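PDB 2QMA: diaminobutyrate-pyruvate transaminase and L-2,4-diaminobutyrate decarboxylase from Vibrio parahaemolyticus, which probably uses pyridoxal phosphate for transamination and for carbon-carbon bond cleavage, the chain here being the C-terminal, glutamate decarboxylase-like domain. Local coordinates for residues 147-155 / 299-307; 397-405 / 421-429. All coordinates share one frame; numbering follows the deposited sequence.

Contact 1: residues 147-155 / 299-307; sequences NWLCDKYDL and GALILSSHK
Ile-302 lies over one face of the Tyr-153 ring, and this pair forms the tight half of the contact. CG1 of Ile-302 sits 4.1 Å from the centroid of the Tyr-153 ring, 27° off the ring normal, a CH-pi contact, while CD1 of Ile-302 comes within 3.6 Å of CD1 of Tyr-153. A chi1 of -153° swings CG1 of Ile-302 away from its backbone N and sets it 3.2 Å from the carbonyl O of Lys-152. The phenol runs on past the isoleucine to Gly-299, whose carbonyl O meets the ring at its edge and accepts a weak hydrogen bond from Tyr-153 OH (2.8 Å). Val-321 and Leu-337 of the central sheet also touch this buried ring. The outer side is looser and polar. Lys-307, extended beyond CG, carries NZ to the syn lone pair of Asp-154 OD2 in a 2.7 Å salt bridge, and a water bridges the same NZ to Lys-152 O. Along another margin CD2 of Leu-303 stands 4.1 Å from CD of Lys-152, the two side chains crossing at about a right angle, and only grazes Trp-148. CG of Lys-152 lies over one face of the Trp-148 indole, and both Lys-152 NZ and Trp-148 NE1 reach Asp-74 of the second subunit. Asp-154, with its positive phi, completes the Schellman motif that ends helix 136-152; here that helix end meets the 3-10 turn after strand 290-295, within the large domain of a fold-type I pyridoxal-phosphate enzyme.

Contact 2: residues 397-405 / 421-429; sequences DHLLAQTLE and EPSLSTVLF
The backbones of helix 389-411 and the turn leading into strand 426-431 approach most closely at Thr-403 and Ser-425, whose CA atoms are 5.4 Å apart, and no direct hydrogen bond crosses between 397-405 and 421-429. Thr-403 carries the contact. Its CG2, anti to the backbone N, packs against Pro-422, the carbonyl O of Thr-426 and Val-427. The methyl is squeezed against the proline, CG2 of Thr-403 lying 3.4 Å from CB of Pro-422, tighter than usual for two carbons; the threonine and proline side chains run alongside each other, pointing opposite ways. About a right angle round the methyl from the proline, CG2 of Val-427 is 3.6 Å from CG2 of Thr-403. The other branch, OG1, turns back along the helix and donates a 2.7 Å hydrogen bond to Leu-399 O, tilted 35° from the carbonyl plane; Thr-403 N reaches that oxygen from the opposite face, so two donors grip this oxygen, and the bond from OG1 fixes the rotation of the threonine side chain. OG1 of Thr-403 also packs 3.2 Å from CA of Ser-425. Nearer Leu-400, a water donates to both Leu-400 O and Leu-424 O, joining helix and turn. CD1 of Leu-400 meets CD2 of Leu-424 at 3.9 Å, and Leu-404 brushes the proline ring from the more exposed margin. Ser-425 OG is hydrogen-bonded to Tyr-297 OH and to Ile-472 O. Helix 389-411 thus lies across one face of the four-stranded antiparallel sheet, against strand 426-431, which runs between 416-418 and 465-471, while Phe-429 and Gln-402 touch helix 479-495.

Overall arrangement
Contacts 1 and 2 follow one another along the chain, with centres about 21 Å apart, and they meet through the far end of 299-307. OG of Ser-305 lies 2.8 Å from OD2 of Asp-397, a probable hydrogen bond, and CG of His-306 packs 3.6 Å from CD2 of Leu-400. The 299-307 turn therefore bridges from helix 136-152 to helix 389-411, and so from the seven-stranded sheet region toward the small antiparallel sheet. Both contacts come near Lys-325, the predicted attachment point of pyridoxal phosphate, which carries no cofactor here: its side chain is about 7 Å from that of Ala-300 and about 9 Å from that of Ser-425.

Contact 1: residues 147-155 / 299-307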
ATOM      1  N   ASN A 147      -6.309  10.468  15.621  1.00 14.91           N
ATOM      2  CA  ASN A 147      -7.008  11.361  16.551  1.00 16.48           C
ATOM      3  C   ASN A 147      -6.539  12.798  16.389  1.00 15.69           C
ATOM      4  O   ASN A 147      -7.347  13.736  16.371  1.00 16.43           O
ATOM      5  CB  ASN A 147      -6.793  10.915  18.009  1.00 15.44           C
ATOM      6  CG  ASN A 147      -7.505   9.611  18.349  1.00 17.50           C
ATOM      7  OD1 ASN A 147      -7.216   9.027  19.385  1.00 19.43           O
ATOM      8  ND2 ASN A 147      -8.439   9.164  17.502  1.00 14.44           N
ATOM      9  N   TRP A 148      -5.224  12.958  16.251  1.00 15.74           N
ATOM     10  CA  TRP A 148      -4.604  14.275  16.049  1.00 15.61           C
ATOM     11  C   TRP A 148      -5.153  14.900  14.745  1.00 15.32           C
ATOM     12  O   TRP A 148      -5.537  16.070  14.705  1.00 13.71           O
ATOM     13  CB  TRP A 148      -3.063  14.110  15.997  1.00 15.61           C
ATOM     14  CG  TRP A 148      -2.271  15.367  15.806  1.00 14.41           C
ATOM     15  CD1 TRP A 148      -1.967  16.290  16.757  1.00 15.05           C
ATOM     16  CD2 TRP A 148      -1.680  15.831  14.576  1.00 15.46           C
ATOM     17  NE1 TRP A 148      -1.251  17.315  16.198  1.00 18.12           N
ATOM     18  CE2 TRP A 148      -1.065  17.076  14.861  1.00 17.39           C
ATOM     19  CE3 TRP A 148      -1.674  15.348  13.245  1.00 17.04           C
ATOM     20  CZ2 TRP A 148      -0.374  17.818  13.888  1.00 16.20           C
ATOM     21  CZ3 TRP A 148      -1.022  16.088  12.261  1.00 16.69           C
ATOM     22  CH2 TRP A 148      -0.364  17.314  12.588  1.00 14.78           C
ATOM     23  N   LEU A 149      -5.196  14.104  13.688  1.00 13.66           N
ATOM     24  CA  LEU A 149      -5.653  14.596  12.382  1.00 14.93           C
ATOM     25  C   LEU A 149      -7.096  15.076  12.484  1.00 14.46           C
ATOM     26  O   LEU A 149      -7.454  16.129  11.975  1.00 14.20           O
ATOM     27  CB  LEU A 149      -5.590  13.445  11.356  1.00 15.07           C
ATOM     28  CG  LEU A 149      -4.189  13.103  10.854  1.00 18.50           C
ATOM     29  CD1 LEU A 149      -4.252  11.813   9.999  1.00 19.26           C
ATOM     30  CD2 LEU A 149      -3.634  14.331  10.081  1.00 21.78           C
ATOM     31  N   CYS A 150      -7.922  14.284  13.137  1.00 13.95           N
ATOM     32  CA  CYS A 150      -9.347  14.630  13.314  1.00 15.00           C
ATOM     33  C   CYS A 150      -9.488  15.994  14.003  1.00 15.81           C
ATOM     34  O   CYS A 150     -10.318  16.798  13.603  1.00 15.13           O
ATOM     35  CB  CYS A 150     -10.055  13.520  14.091  1.00 15.03           C
ATOM     36  SG  CYS A 150     -10.313  12.026  13.041  1.00 17.56           S
ATOM     37  N   ASP A 151      -8.645  16.262  15.004  1.00 17.10           N
ATOM     38  CA  ASP A 151      -8.534  17.610  15.624  1.00 17.44           C
ATOM     39  C   ASP A 151      -8.182  18.744  14.648  1.00 17.42           C
ATOM     40  O   ASP A 151      -8.852  19.811  14.602  1.00 14.65           O
ATOM     41  CB  ASP A 151      -7.595  17.540  16.840  1.00 20.93           C
ATOM     42  CG  ASP A 151      -6.388  18.546  16.797  1.00 25.17           C
ATOM     43  OD1 ASP A 151      -5.234  18.008  16.674  1.00 21.79           O
ATOM     44  OD2 ASP A 151      -6.596  19.820  16.947  1.00 27.05           O
ATOM     45  N   LYS A 152      -7.160  18.481  13.841  1.00 16.37           N
ATOM     46  CA  LYS A 152      -6.616  19.471  12.938  1.00 16.69           C
ATOM     47  C   LYS A 152      -7.664  19.894  11.920  1.00 17.01           C
ATOM     48  O   LYS A 152      -7.720  21.077  11.556  1.00 18.26           O
ATOM     49  CB  LYS A 152      -5.340  18.963  12.264  1.00 16.49           C
ATOM     50  CG  LYS A 152      -4.127  18.898  13.191  1.00 15.24           C
ATOM     51  CD  LYS A 152      -3.855  20.304  13.807  1.00 16.48           C
ATOM     52  CE  LYS A 152      -2.689  20.306  14.751  1.00 20.21           C
ATOM     53  NZ  LYS A 152      -2.480  21.649  15.393  1.00 21.89           N
ATOM     54  N   TYR A 153      -8.528  18.954  11.519  1.00 16.31           N
ATOM     55  CA  TYR A 153      -9.591  19.239  10.537  1.00 16.10           C
ATOM     56  C   TYR A 153     -10.900  19.659  11.229  1.00 16.65           C
ATOM     57  O   TYR A 153     -11.927  19.838  10.551  1.00 17.68           O
ATOM     58  CB  TYR A 153      -9.801  18.047   9.561  1.00 16.60           C
ATOM     59  CG  TYR A 153      -8.667  17.928   8.559  1.00 16.12           C
ATOM     60  CD1 TYR A 153      -8.626  18.727   7.423  1.00 18.28           C
ATOM     61  CD2 TYR A 153      -7.604  17.048   8.772  1.00 16.13           C
ATOM     62  CE1 TYR A 153      -7.560  18.658   6.537  1.00 19.06           C
ATOM     63  CE2 TYR A 153      -6.531  16.974   7.882  1.00 18.36           C
ATOM     64  CZ  TYR A 153      -6.510  17.778   6.781  1.00 18.57           C
ATOM     65  OH  TYR A 153      -5.439  17.706   5.892  1.00 20.79           O
ATOM     66  N   ASP A 154     -10.869  19.780  12.560  1.00 15.65           N
ATOM     67  CA  ASP A 154     -12.021  20.301  13.349  1.00 16.24           C
ATOM     68  C   ASP A 154     -13.280  19.419  13.223  1.00 16.50           C
ATOM     69  O   ASP A 154     -14.407  19.916  13.210  1.00 15.62           O
ATOM     70  CB  ASP A 154     -12.318  21.762  12.952  1.00 16.10           C
ATOM     71  CG  ASP A 154     -11.193  22.697  13.313  1.00 18.60           C
ATOM     72  OD1 ASP A 154     -10.746  22.647  14.478  1.00 18.76           O
ATOM     73  OD2 ASP A 154     -10.720  23.470  12.438  1.00 23.31           O
ATOM     74  N   LEU A 155     -13.089  18.098  13.134  1.00 15.87           N
ATOM     75  CA  LEU A 155     -14.191  17.170  12.972  1.00 17.39           C
ATOM     76  C   LEU A 155     -14.919  16.935  14.298  1.00 18.88           C
ATOM     77  O   LEU A 155     -14.389  17.287  15.357  1.00 20.61           O
ATOM     78  CB  LEU A 155     -13.682  15.830  12.391  1.00 16.52           C
ATOM     79  CG  LEU A 155     -12.858  15.890  11.082  1.00 17.48           C
ATOM     80  CD1 LEU A 155     -12.382  14.490  10.682  1.00 16.06           C
ATOM     81  CD2 LEU A 155     -13.632  16.519   9.928  1.00 19.27           C
ATOM     82  N   GLY A 299      -5.137  19.512   1.148  1.00 16.40           N
ATOM     83  CA  GLY A 299      -5.471  19.184   2.536  1.00 16.55           C
ATOM     84  C   GLY A 299      -4.402  19.704   3.480  1.00 16.86           C
ATOM     85  O   GLY A 299      -4.731  20.109   4.588  1.00 16.17           O
ATOM     86  N   ALA A 300      -3.142  19.743   3.013  1.00 16.48           N
ATOM     87  CA  ALA A 300      -2.007  20.232   3.840  1.00 16.27           C
ATOM     88  C   ALA A 300      -2.177  21.674   4.317  1.00 16.35           C
ATOM     89  O   ALA A 300      -1.628  22.069   5.363  1.00 16.68           O
ATOM     90  CB  ALA A 300      -0.642  20.047   3.095  1.00 16.19           C
ATOM     91  N   LEU A 301      -2.953  22.460   3.580  1.00 15.51           N
ATOM     92  CA  LEU A 301      -3.141  23.869   3.952  1.00 15.60           C
ATOM     93  C   LEU A 301      -3.866  24.062   5.295  1.00 15.01           C
ATOM     94  O   LEU A 301      -3.919  25.168   5.839  1.00 15.58           O
ATOM     95  CB  LEU A 301      -3.889  24.596   2.853  1.00 15.97           C
ATOM     96  CG  LEU A 301      -3.177  24.724   1.518  1.00 15.44           C
ATOM     97  CD1 LEU A 301      -4.071  25.634   0.635  1.00 18.41           C
ATOM     98  CD2 LEU A 301      -1.711  25.312   1.664  1.00 16.52           C
ATOM     99  N   ILE A 302      -4.463  22.986   5.808  1.00 15.80           N
ATOM    100  CA  ILE A 302      -5.040  22.999   7.152  1.00 16.04           C
ATOM    101  C   ILE A 302      -4.028  23.505   8.210  1.00 16.31           C
ATOM    102  O   ILE A 302      -4.432  24.101   9.225  1.00 15.24           O
ATOM    103  CB  ILE A 302      -5.608  21.606   7.548  1.00 15.67           C
ATOM    104  CG1 ILE A 302      -6.747  21.761   8.564  1.00 16.16           C
ATOM    105  CG2 ILE A 302      -4.467  20.636   7.983  1.00 16.43           C
ATOM    106  CD1 ILE A 302      -8.040  22.264   7.942  1.00 16.13           C
ATOM    107  N   LEU A 303      -2.733  23.312   7.937  1.00 16.02           N
ATOM    108  CA  LEU A 303      -1.675  23.704   8.888  1.00 17.13           C
ATOM    109  C   LEU A 303      -1.101  25.102   8.651  1.00 18.43           C
ATOM    110  O   LEU A 303      -0.287  25.598   9.476  1.00 18.96           O
ATOM    111  CB  LEU A 303      -0.498  22.720   8.862  1.00 16.10           C
ATOM    112  CG  LEU A 303      -0.777  21.261   9.208  1.00 15.68           C
ATOM    113  CD1 LEU A 303       0.527  20.411   9.105  1.00 16.04           C
ATOM    114  CD2 LEU A 303      -1.491  21.123  10.567  1.00 17.68           C
ATOM    115  N   SER A 304      -1.539  25.734   7.566  1.00 17.92           N
ATOM    116  CA  SER A 304      -0.981  27.000   7.121  1.00 18.41           C
ATOM    117  C   SER A 304      -1.868  28.201   7.461  1.00 17.85           C
ATOM    118  O   SER A 304      -2.977  28.060   8.026  1.00 18.08           O
ATOM    119  CB  SER A 304      -0.828  26.986   5.599  1.00 17.95           C
ATOM    120  OG  SER A 304      -2.116  27.247   4.999  1.00 18.81           O
ATOM    121  N   SER A 305      -1.393  29.372   7.050  1.00 18.43           N
ATOM    122  CA  SER A 305      -2.132  30.647   7.204  1.00 19.52           C
ATOM    123  C   SER A 305      -3.337  30.723   6.285  1.00 20.21           C
ATOM    124  O   SER A 305      -4.114  31.689   6.352  1.00 21.30           O
ATOM    125  CB  SER A 305      -1.219  31.846   6.876  1.00 18.75           C
ATOM    126  OG  SER A 305      -0.281  31.968   7.921  1.00 21.27           O
ATOM    127  N   HIS A 306      -3.480  29.714   5.431  1.00 19.58           N
ATOM    128  CA  HIS A 306      -4.515  29.708   4.387  1.00 19.30           C
ATOM    129  C   HIS A 306      -5.574  28.643   4.662  1.00 18.43           C
ATOM    130  O   HIS A 306      -6.365  28.287   3.772  1.00 18.31           O
ATOM    131  CB  HIS A 306      -3.873  29.477   3.028  1.00 19.87           C
ATOM    132  CG  HIS A 306      -2.856  30.509   2.680  1.00 23.30           C
ATOM    133  ND1 HIS A 306      -3.176  31.670   2.005  1.00 26.69           N
ATOM    134  CD2 HIS A 306      -1.531  30.575   2.943  1.00 24.14           C
ATOM    135  CE1 HIS A 306      -2.080  32.395   1.843  1.00 28.97           C
ATOM    136  NE2 HIS A 306      -1.069  31.759   2.413  1.00 26.99           N
ATOM    137  N   LYS A 307      -5.571  28.150   5.903  1.00 17.05           N
ATOM    138  CA  LYS A 307      -6.589  27.217   6.392  1.00 17.36           C
ATOM    139  C   LYS A 307      -8.017  27.628   5.990  1.00 17.10           C
ATOM    140  O   LYS A 307      -8.846  26.770   5.622  1.00 18.01           O
ATOM    141  CB  LYS A 307      -6.468  27.071   7.910  1.00 15.60           C
ATOM    142  CG  LYS A 307      -7.347  25.975   8.531  1.00 19.86           C
ATOM    143  CD  LYS A 307      -7.449  26.087  10.061  1.00 16.76           C
ATOM    144  CE  LYS A 307      -8.560  25.154  10.555  1.00 20.61           C
ATOM    145  NZ  LYS A 307      -8.520  24.994  12.036  1.00 19.97           N
TER
HETATM  146  O   HOH W   1      -6.608  23.067  12.680  1.00 24.86           O

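Contact 2: residues 397-405 / 421-429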
ATOM      1  N   ASP A 397       2.867  28.503   3.454  1.00 16.26           N
ATOM      2  CA  ASP A 397       2.753  29.980   3.274  1.00 15.37           C
ATOM      3  C   ASP A 397       3.795  30.442   2.239  1.00 15.79           C
ATOM      4  O   ASP A 397       3.493  31.168   1.297  1.00 15.88           O
ATOM      5  CB  ASP A 397       2.959  30.709   4.604  1.00 15.22           C
ATOM      6  CG  ASP A 397       1.823  30.444   5.609  1.00 16.12           C
ATOM      7  OD1 ASP A 397       0.771  29.859   5.203  1.00 17.74           O
ATOM      8  OD2 ASP A 397       1.961  30.826   6.789  1.00 15.05           O
ATOM      9  N   HIS A 398       5.026  29.992   2.437  1.00 16.21           N
ATOM     10  CA  HIS A 398       6.136  30.252   1.503  1.00 16.92           C
ATOM     11  C   HIS A 398       5.865  29.813   0.056  1.00 17.05           C
ATOM     12  O   HIS A 398       6.111  30.563  -0.916  1.00 16.17           O
ATOM     13  CB  HIS A 398       7.401  29.573   2.005  1.00 16.88           C
ATOM     14  CG  HIS A 398       8.504  29.599   1.003  1.00 18.23           C
ATOM     15  ND1 HIS A 398       8.849  28.502   0.241  1.00 21.77           N
ATOM     16  CD2 HIS A 398       9.267  30.626   0.564  1.00 15.83           C
ATOM     17  CE1 HIS A 398       9.829  28.836  -0.580  1.00 17.41           C
ATOM     18  NE2 HIS A 398      10.102  30.122  -0.403  1.00 20.06           N
ATOM     19  N   LEU A 399       5.380  28.580  -0.079  1.00 16.68           N
ATOM     20  CA  LEU A 399       5.161  27.989  -1.364  1.00 17.35           C
ATOM     21  C   LEU A 399       4.110  28.792  -2.102  1.00 17.58           C
ATOM     22  O   LEU A 399       4.276  29.034  -3.277  1.00 16.79           O
ATOM     23  CB  LEU A 399       4.730  26.528  -1.228  1.00 17.89           C
ATOM     24  CG  LEU A 399       5.782  25.478  -0.845  1.00 17.72           C
ATOM     25  CD1 LEU A 399       5.143  24.098  -0.686  1.00 19.31           C
ATOM     26  CD2 LEU A 399       6.902  25.439  -1.890  1.00 19.51           C
ATOM     27  N   LEU A 400       3.039  29.211  -1.410  1.00 18.11           N
ATOM     28  CA  LEU A 400       1.971  29.973  -2.059  1.00 20.00           C
ATOM     29  C   LEU A 400       2.488  31.330  -2.498  1.00 18.44           C
ATOM     30  O   LEU A 400       2.206  31.798  -3.626  1.00 18.71           O
ATOM     31  CB  LEU A 400       0.753  30.144  -1.126  1.00 19.91           C
ATOM     32  CG  LEU A 400      -0.285  28.997  -1.273  1.00 21.38           C
ATOM     33  CD1 LEU A 400       0.329  27.643  -1.004  1.00 25.19           C
ATOM     34  CD2 LEU A 400      -1.556  29.203  -0.381  1.00 23.25           C
ATOM     35  N   ALA A 401       3.294  31.955  -1.649  1.00 17.19           N
ATOM     36  CA  ALA A 401       3.875  33.245  -2.038  1.00 17.15           C
ATOM     37  C   ALA A 401       4.820  33.095  -3.221  1.00 17.49           C
ATOM     38  O   ALA A 401       4.818  33.950  -4.116  1.00 16.58           O
ATOM     39  CB  ALA A 401       4.609  33.916  -0.867  1.00 16.52           C
ATOM     40  N   GLN A 402       5.676  32.070  -3.185  1.00 16.88           N
ATOM     41  CA  GLN A 402       6.689  31.880  -4.237  1.00 17.53           C
ATOM     42  C   GLN A 402       6.056  31.556  -5.582  1.00 17.38           C
ATOM     43  O   GLN A 402       6.524  31.999  -6.630  1.00 17.55           O
ATOM     44  CB  GLN A 402       7.643  30.757  -3.859  1.00 16.78           C
ATOM     45  CG  GLN A 402       8.673  30.442  -4.903  1.00 17.34           C
ATOM     46  CD  GLN A 402       9.755  29.612  -4.319  1.00 18.27           C
ATOM     47  OE1 GLN A 402       9.601  28.395  -4.197  1.00 19.75           O
ATOM     48  NE2 GLN A 402      10.881  30.256  -3.941  1.00 17.10           N
ATOM     49  N   THR A 403       4.998  30.758  -5.548  1.00 18.22           N
ATOM     50  CA  THR A 403       4.271  30.435  -6.760  1.00 18.54           C
ATOM     51  C   THR A 403       3.776  31.720  -7.441  1.00 18.54           C
ATOM     52  O   THR A 403       3.831  31.809  -8.665  1.00 18.63           O
ATOM     53  CB  THR A 403       3.100  29.447  -6.444  1.00 19.55           C
ATOM     54  OG1 THR A 403       3.644  28.266  -5.839  1.00 19.74           O
ATOM     55  CG2 THR A 403       2.325  29.094  -7.693  1.00 17.35           C
ATOM     56  N   LEU A 404       3.286  32.695  -6.656  1.00 19.01           N
ATOM     57  CA  LEU A 404       2.800  33.954  -7.213  1.00 19.68           C
ATOM     58  C   LEU A 404       3.971  34.724  -7.827  1.00 20.56           C
ATOM     59  O   LEU A 404       3.853  35.369  -8.892  1.00 21.07           O
ATOM     60  CB  LEU A 404       2.101  34.790  -6.139  1.00 20.36           C
ATOM     61  CG  LEU A 404       0.849  34.089  -5.577  1.00 17.94           C
ATOM     62  CD1 LEU A 404       0.313  34.828  -4.370  1.00 17.91           C
ATOM     63  CD2 LEU A 404      -0.230  33.946  -6.656  1.00 19.46           C
ATOM     64  N   GLU A 405       5.108  34.642  -7.151  1.00 20.22           N
ATOM     65  CA  GLU A 405       6.328  35.295  -7.634  1.00 20.44           C
ATOM     66  C   GLU A 405       6.847  34.714  -8.957  1.00 19.26           C
ATOM     67  O   GLU A 405       7.293  35.467  -9.835  1.00 18.94           O
ATOM     68  CB  GLU A 405       7.404  35.210  -6.559  1.00 21.39           C
ATOM     69  CG  GLU A 405       7.149  36.150  -5.381  1.00 24.87           C
ATOM     70  CD  GLU A 405       8.212  36.027  -4.307  1.00 30.65           C
ATOM     71  OE1 GLU A 405       9.086  35.121  -4.379  1.00 31.24           O
ATOM     72  OE2 GLU A 405       8.163  36.847  -3.378  1.00 34.48           O
ATOM     73  N   GLU A 421      -3.670  32.012 -13.586  1.00 25.29           N
ATOM     74  CA  GLU A 421      -3.210  32.651 -12.375  1.00 25.80           C
ATOM     75  C   GLU A 421      -3.194  31.530 -11.362  1.00 25.68           C
ATOM     76  O   GLU A 421      -4.174  30.771 -11.279  1.00 26.68           O
ATOM     77  CB  GLU A 421      -4.148  33.798 -11.952  1.00 25.79           C
ATOM     78  CG  GLU A 421      -4.135  35.036 -12.879  1.00 25.81           C
ATOM     79  CD  GLU A 421      -2.757  35.660 -13.093  1.00 29.79           C
ATOM     80  OE1 GLU A 421      -1.879  35.561 -12.192  1.00 29.85           O
ATOM     81  OE2 GLU A 421      -2.548  36.246 -14.189  1.00 30.24           O
ATOM     82  N   PRO A 422      -2.086  31.390 -10.591  1.00 24.98           N
ATOM     83  CA  PRO A 422      -1.986  30.226  -9.696  1.00 24.42           C
ATOM     84  C   PRO A 422      -2.980  30.269  -8.546  1.00 24.13           C
ATOM     85  O   PRO A 422      -3.375  31.350  -8.127  1.00 24.33           O
ATOM     86  CB  PRO A 422      -0.558  30.323  -9.133  1.00 24.27           C
ATOM     87  CG  PRO A 422       0.163  31.301  -9.997  1.00 25.28           C
ATOM     88  CD  PRO A 422      -0.883  32.241 -10.523  1.00 24.88           C
ATOM     89  N   SER A 423      -3.338  29.097  -8.024  1.00 24.07           N
ATOM     90  CA  SER A 423      -4.264  28.978  -6.889  1.00 23.79           C
ATOM     91  C   SER A 423      -3.619  28.263  -5.716  1.00 22.93           C
ATOM     92  O   SER A 423      -4.049  28.382  -4.567  1.00 22.98           O
ATOM     93  CB  SER A 423      -5.540  28.255  -7.323  1.00 24.54           C
ATOM     94  OG  SER A 423      -6.158  28.987  -8.395  1.00 28.71           O
ATOM     95  N   LEU A 424      -2.551  27.529  -5.981  1.00 21.57           N
ATOM     96  CA  LEU A 424      -1.878  26.831  -4.896  1.00 20.59           C
ATOM     97  C   LEU A 424      -0.377  26.882  -5.152  1.00 19.88           C
ATOM     98  O   LEU A 424       0.236  27.946  -4.993  1.00 18.56           O
ATOM     99  CB  LEU A 424      -2.411  25.394  -4.723  1.00 20.28           C
ATOM    100  CG  LEU A 424      -2.573  24.925  -3.261  1.00 22.06           C
ATOM    101  CD1 LEU A 424      -3.551  23.791  -3.183  1.00 22.45           C
ATOM    102  CD2 LEU A 424      -1.208  24.504  -2.662  1.00 24.81           C
ATOM    103  N   SER A 425       0.211  25.760  -5.537  1.00 19.10           N
ATOM    104  CA  SER A 425       1.660  25.770  -5.841  1.00 19.66           C
ATOM    105  C   SER A 425       2.007  25.298  -7.255  1.00 20.15           C
ATOM    106  O   SER A 425       3.183  24.937  -7.533  1.00 19.51           O
ATOM    107  CB  SER A 425       2.455  25.019  -4.760  1.00 20.24           C
ATOM    108  OG  SER A 425       2.349  23.606  -4.877  1.00 20.61           O
ATOM    109  N   THR A 426       1.009  25.308  -8.152  1.00 19.61           N
ATOM    110  CA  THR A 426       1.266  24.996  -9.562  1.00 20.12           C
ATOM    111  C   THR A 426       1.362  26.275 -10.418  1.00 20.82           C
ATOM    112  O   THR A 426       0.731  27.319 -10.116  1.00 19.81           O
ATOM    113  CB  THR A 426       0.205  24.012 -10.210  1.00 20.17           C
ATOM    114  OG1 THR A 426      -1.078  24.653 -10.287  1.00 21.12           O
ATOM    115  CG2 THR A 426       0.089  22.708  -9.430  1.00 18.86           C
ATOM    116  N   VAL A 427       2.133  26.182 -11.503  1.00 20.39           N
ATOM    117  CA  VAL A 427       2.204  27.260 -12.464  1.00 21.24           C
ATOM    118  C   VAL A 427       2.023  26.666 -13.864  1.00 20.97           C
ATOM    119  O   VAL A 427       2.677  25.707 -14.212  1.00 21.37           O
ATOM    120  CB  VAL A 427       3.543  28.026 -12.353  1.00 21.37           C
ATOM    121  CG1 VAL A 427       3.662  29.108 -13.446  1.00 22.91           C
ATOM    122  CG2 VAL A 427       3.670  28.668 -10.985  1.00 21.71           C
ATOM    123  N   LEU A 428       1.141  27.280 -14.650  1.00 20.97           N
ATOM    124  CA  LEU A 428       0.788  26.810 -15.977  1.00 20.11           C
ATOM    125  C   LEU A 428       1.174  27.858 -17.011  1.00 20.23           C
ATOM    126  O   LEU A 428       0.751  29.021 -16.943  1.00 19.37           O
ATOM    127  CB  LEU A 428      -0.718  26.462 -16.052  1.00 20.70           C
ATOM    128  CG  LEU A 428      -1.229  25.366 -15.102  1.00 19.12           C
ATOM    129  CD1 LEU A 428      -2.749  25.200 -15.127  1.00 25.11           C
ATOM    130  CD2 LEU A 428      -0.560  23.985 -15.351  1.00 23.97           C
ATOM    131  N   PHE A 429       2.018  27.446 -17.956  1.00 21.17           N
ATOM    132  CA  PHE A 429       2.626  28.378 -18.893  1.00 21.31           C
ATOM    133  C   PHE A 429       3.160  27.630 -20.090  1.00 21.64           C
ATOM    134  O   PHE A 429       3.091  26.425 -20.146  1.00 22.32           O
ATOM    135  CB  PHE A 429       3.769  29.124 -18.193  1.00 21.60           C
ATOM    136  CG  PHE A 429       4.993  28.272 -17.951  1.00 22.48           C
ATOM    137  CD1 PHE A 429       6.127  28.404 -18.773  1.00 23.73           C
ATOM    138  CD2 PHE A 429       5.023  27.351 -16.913  1.00 23.16           C
ATOM    139  CE1 PHE A 429       7.276  27.628 -18.560  1.00 24.66           C
ATOM    140  CE2 PHE A 429       6.173  26.575 -16.673  1.00 26.09           C
ATOM    141  CZ  PHE A 429       7.295  26.716 -17.508  1.00 23.91           C
TER
HETATM  142  O   HOH W   2      -0.183  30.723  -4.909  1.00 24.71           O